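Long-range contact in uridylate kinase (Bacillus anthracis, PDB 2JJX), which probably catalyses the ATP-dependent phosphorylation of UMP to UDP in pyrimidine nucleotide biosynthesis: residues 163-168 with 218-223. Sequence-based numbering, arbitrary orientation.
Sequences DAILVA and LPAHVF
Ile165 pairs with the 219-221 backbone through both its N-H and its carbonyl: its N donates to Pro219 O (2.8 Å, 163° at the hydrogen) and its O accepts from His221 N (2.9 Å). One step on, Val167 N bonds to His221 O at 2.7 Å, giving the staggered ladder of a parallel sheet in which Ile165 and His221 each engage through both N and O. Beyond it the strands diverge, CA-CA widening to 5.6 Å at Ala168-Phe223; Phe223 N is not hydrogen-bonded to Val167 O, which meets Val222 CA in a CA-H...O contact. These are neighbouring central strands of the α/β sheet of the amino acid kinase fold; strand 14-19 flanks 164-168 on its other side, and helix 207-216 leads into 218-223 on the long connection between the two parallel strands.

On the face carrying Ile165, Val167, Ala220 and Val222, Leu218 CD1 packs against Ile165 CB and CG2, the two side chains crossing at about a right angle. Ile165 CG2 also meets Ala220 CB at 3.5 Å, and Val167 CG2 touches Val222 CG2.

The opposite face, with Leu166, Ala168, His221 and Phe223, carries both rings. With CG between the backbone N and carbonyl carbon (chi1 59°), the Phe223 ring leans across to Leu166-Ala168: Ala168 CA lies over one face, 4.2 Å from the centroid in a CH-pi contact, while Leu166 CB reaches the ring edge at CE1 (3.5 Å). Leu166 and His221 run side by side, CD2 to CD2 at 4.0 Å, and His221 NE2 is hydrogen-bonded to Tyr12 OH. Helix 230-235 packs on this face through Met231 and Ile234.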
ATOM      1  N   ASP A 163      14.566  27.331  -9.419  1.00 40.34           N
ATOM      2  CA  ASP A 163      15.484  28.459  -9.502  1.00 40.33           C
ATOM      3  C   ASP A 163      15.165  29.500  -8.418  1.00 47.13           C
ATOM      4  O   ASP A 163      15.996  30.350  -8.080  1.00 50.31           O
ATOM      5  CB  ASP A 163      15.325  29.130 -10.864  1.00 45.05           C
ATOM      6  CG  ASP A 163      16.112  28.432 -11.961  1.00 61.82           C
ATOM      7  OD1 ASP A 163      17.033  27.650 -11.641  1.00 68.02           O
ATOM      8  OD2 ASP A 163      15.858  28.716 -13.149  1.00 66.28           O
ATOM      9  N   ALA A 164      13.920  29.493  -7.952  1.00 38.37           N
ATOM     10  CA  ALA A 164      13.455  30.454  -6.965  1.00 31.99           C
ATOM     11  C   ALA A 164      12.139  29.979  -6.341  1.00 35.50           C
ATOM     12  O   ALA A 164      11.465  29.125  -6.902  1.00 35.37           O
ATOM     13  CB  ALA A 164      13.291  31.793  -7.600  1.00 29.16           C
ATOM     14  N   ILE A 165      11.802  30.495  -5.160  1.00 25.68           N
ATOM     15  CA  ILE A 165      10.520  30.199  -4.545  1.00 23.45           C
ATOM     16  C   ILE A 165       9.788  31.516  -4.411  1.00 35.38           C
ATOM     17  O   ILE A 165      10.298  32.450  -3.817  1.00 39.09           O
ATOM     18  CB  ILE A 165      10.597  29.463  -3.202  1.00 24.94           C
ATOM     19  CG1 ILE A 165       9.183  29.135  -2.742  1.00 26.07           C
ATOM     20  CG2 ILE A 165      11.175  30.337  -2.145  1.00 25.49           C
ATOM     21  CD1 ILE A 165       9.094  28.716  -1.300  1.00 34.91           C
ATOM     22  N   LEU A 166       8.636  31.635  -5.055  1.00 34.24           N
ATOM     23  CA  LEU A 166       7.880  32.866  -4.961  1.00 32.43           C
ATOM     24  C   LEU A 166       6.815  32.658  -3.902  1.00 38.23           C
ATOM     25  O   LEU A 166       5.995  31.758  -3.998  1.00 42.33           O
ATOM     26  CB  LEU A 166       7.282  33.241  -6.319  1.00 31.28           C
ATOM     27  CG  LEU A 166       8.148  33.007  -7.555  1.00 29.77           C
ATOM     28  CD1 LEU A 166       7.208  32.840  -8.727  1.00 28.07           C
ATOM     29  CD2 LEU A 166       9.065  34.168  -7.793  1.00 34.81           C
ATOM     30  N   VAL A 167       6.956  33.388  -2.806  1.00 35.34           N
ATOM     31  CA  VAL A 167       6.022  33.291  -1.705  1.00 32.98           C
ATOM     32  C   VAL A 167       4.990  34.414  -1.762  1.00 42.49           C
ATOM     33  O   VAL A 167       5.256  35.571  -1.420  1.00 43.86           O
ATOM     34  CB  VAL A 167       6.750  33.168  -0.385  1.00 36.91           C
ATOM     35  CG1 VAL A 167       8.241  33.261  -0.602  1.00 41.66           C
ATOM     36  CG2 VAL A 167       6.258  34.198   0.611  1.00 36.33           C
ATOM     37  N   ALA A 168       3.858  34.090  -2.366  1.00 46.43           N
ATOM     38  CA  ALA A 168       2.788  35.054  -2.524  1.00 50.47           C
ATOM     39  C   ALA A 168       2.108  35.437  -1.206  1.00 67.96           C
ATOM     40  O   ALA A 168       1.608  34.591  -0.468  1.00 72.98           O
ATOM     41  CB  ALA A 168       1.769  34.520  -3.515  1.00 50.29           C
ATOM     42  N   LEU A 218      18.408  28.576  -2.234  1.00 41.31           N
ATOM     43  CA  LEU A 218      17.148  28.935  -2.879  1.00 36.80           C
ATOM     44  C   LEU A 218      16.831  30.394  -2.609  1.00 43.62           C
ATOM     45  O   LEU A 218      16.823  30.867  -1.479  1.00 51.42           O
ATOM     46  CB  LEU A 218      15.981  28.079  -2.363  1.00 34.60           C
ATOM     47  CG  LEU A 218      14.804  27.673  -3.275  1.00 30.04           C
ATOM     48  CD1 LEU A 218      13.459  27.999  -2.673  1.00 24.03           C
ATOM     49  CD2 LEU A 218      14.889  28.129  -4.709  1.00 39.79           C
ATOM     50  N   PRO A 219      16.534  31.128  -3.663  1.00 33.82           N
ATOM     51  CA  PRO A 219      16.169  32.524  -3.427  1.00 29.99           C
ATOM     52  C   PRO A 219      14.649  32.559  -3.209  1.00 39.96           C
ATOM     53  O   PRO A 219      13.897  31.751  -3.772  1.00 38.16           O
ATOM     54  CB  PRO A 219      16.541  33.225  -4.746  1.00 29.75           C
ATOM     55  CG  PRO A 219      16.965  32.130  -5.715  1.00 34.01           C
ATOM     56  CD  PRO A 219      17.334  30.919  -4.878  1.00 33.35           C
ATOM     57  N   ALA A 220      14.184  33.494  -2.391  1.00 36.95           N
ATOM     58  CA  ALA A 220      12.753  33.619  -2.168  1.00 33.63           C
ATOM     59  C   ALA A 220      12.272  35.005  -2.536  1.00 41.57           C
ATOM     60  O   ALA A 220      12.967  35.976  -2.291  1.00 44.20           O
ATOM     61  CB  ALA A 220      12.411  33.327  -0.720  1.00 31.22           C
ATOM     62  N   HIS A 221      11.041  35.103  -3.026  1.00 37.09           N
ATOM     63  CA  HIS A 221      10.442  36.393  -3.303  1.00 35.49           C
ATOM     64  C   HIS A 221       9.161  36.545  -2.515  1.00 46.65           C
ATOM     65  O   HIS A 221       8.282  35.701  -2.596  1.00 53.42           O
ATOM     66  CB  HIS A 221      10.172  36.553  -4.790  1.00 38.04           C
ATOM     67  CG  HIS A 221      11.416  36.731  -5.604  1.00 44.10           C
ATOM     68  ND1 HIS A 221      11.914  37.973  -5.933  1.00 47.52           N
ATOM     69  CD2 HIS A 221      12.259  35.828  -6.165  1.00 47.01           C
ATOM     70  CE1 HIS A 221      13.019  37.827  -6.643  1.00 46.64           C
ATOM     71  NE2 HIS A 221      13.246  36.536  -6.807  1.00 45.87           N
ATOM     72  N   VAL A 222       9.084  37.583  -1.693  1.00 42.35           N
ATOM     73  CA  VAL A 222       7.862  37.863  -0.950  1.00 39.96           C
ATOM     74  C   VAL A 222       7.237  39.092  -1.599  1.00 43.44           C
ATOM     75  O   VAL A 222       7.914  40.085  -1.875  1.00 37.74           O
ATOM     76  CB  VAL A 222       8.133  38.013   0.565  1.00 42.76           C
ATOM     77  CG1 VAL A 222       6.827  38.187   1.351  1.00 42.41           C
ATOM     78  CG2 VAL A 222       8.906  36.797   1.083  1.00 41.62           C
ATOM     79  N   PHE A 223       5.969  38.977  -1.970  1.00 43.13           N
ATOM     80  CA  PHE A 223       5.343  40.047  -2.733  1.00 41.90           C
ATOM     81  C   PHE A 223       3.841  39.979  -2.636  1.00 46.21           C
ATOM     82  O   PHE A 223       3.302  39.016  -2.112  1.00 45.00           O
ATOM     83  CB  PHE A 223       5.735  39.918  -4.205  1.00 44.22           C
ATOM     84  CG  PHE A 223       5.325  38.608  -4.829  1.00 46.41           C
ATOM     85  CD1 PHE A 223       6.217  37.549  -4.927  1.00 46.29           C
ATOM     86  CD2 PHE A 223       4.015  38.405  -5.232  1.00 46.75           C
ATOM     87  CE1 PHE A 223       5.803  36.335  -5.427  1.00 48.61           C
ATOM     88  CE2 PHE A 223       3.621  37.205  -5.765  1.00 49.00           C
ATOM     89  CZ  PHE A 223       4.507  36.165  -5.853  1.00 47.76           C
TER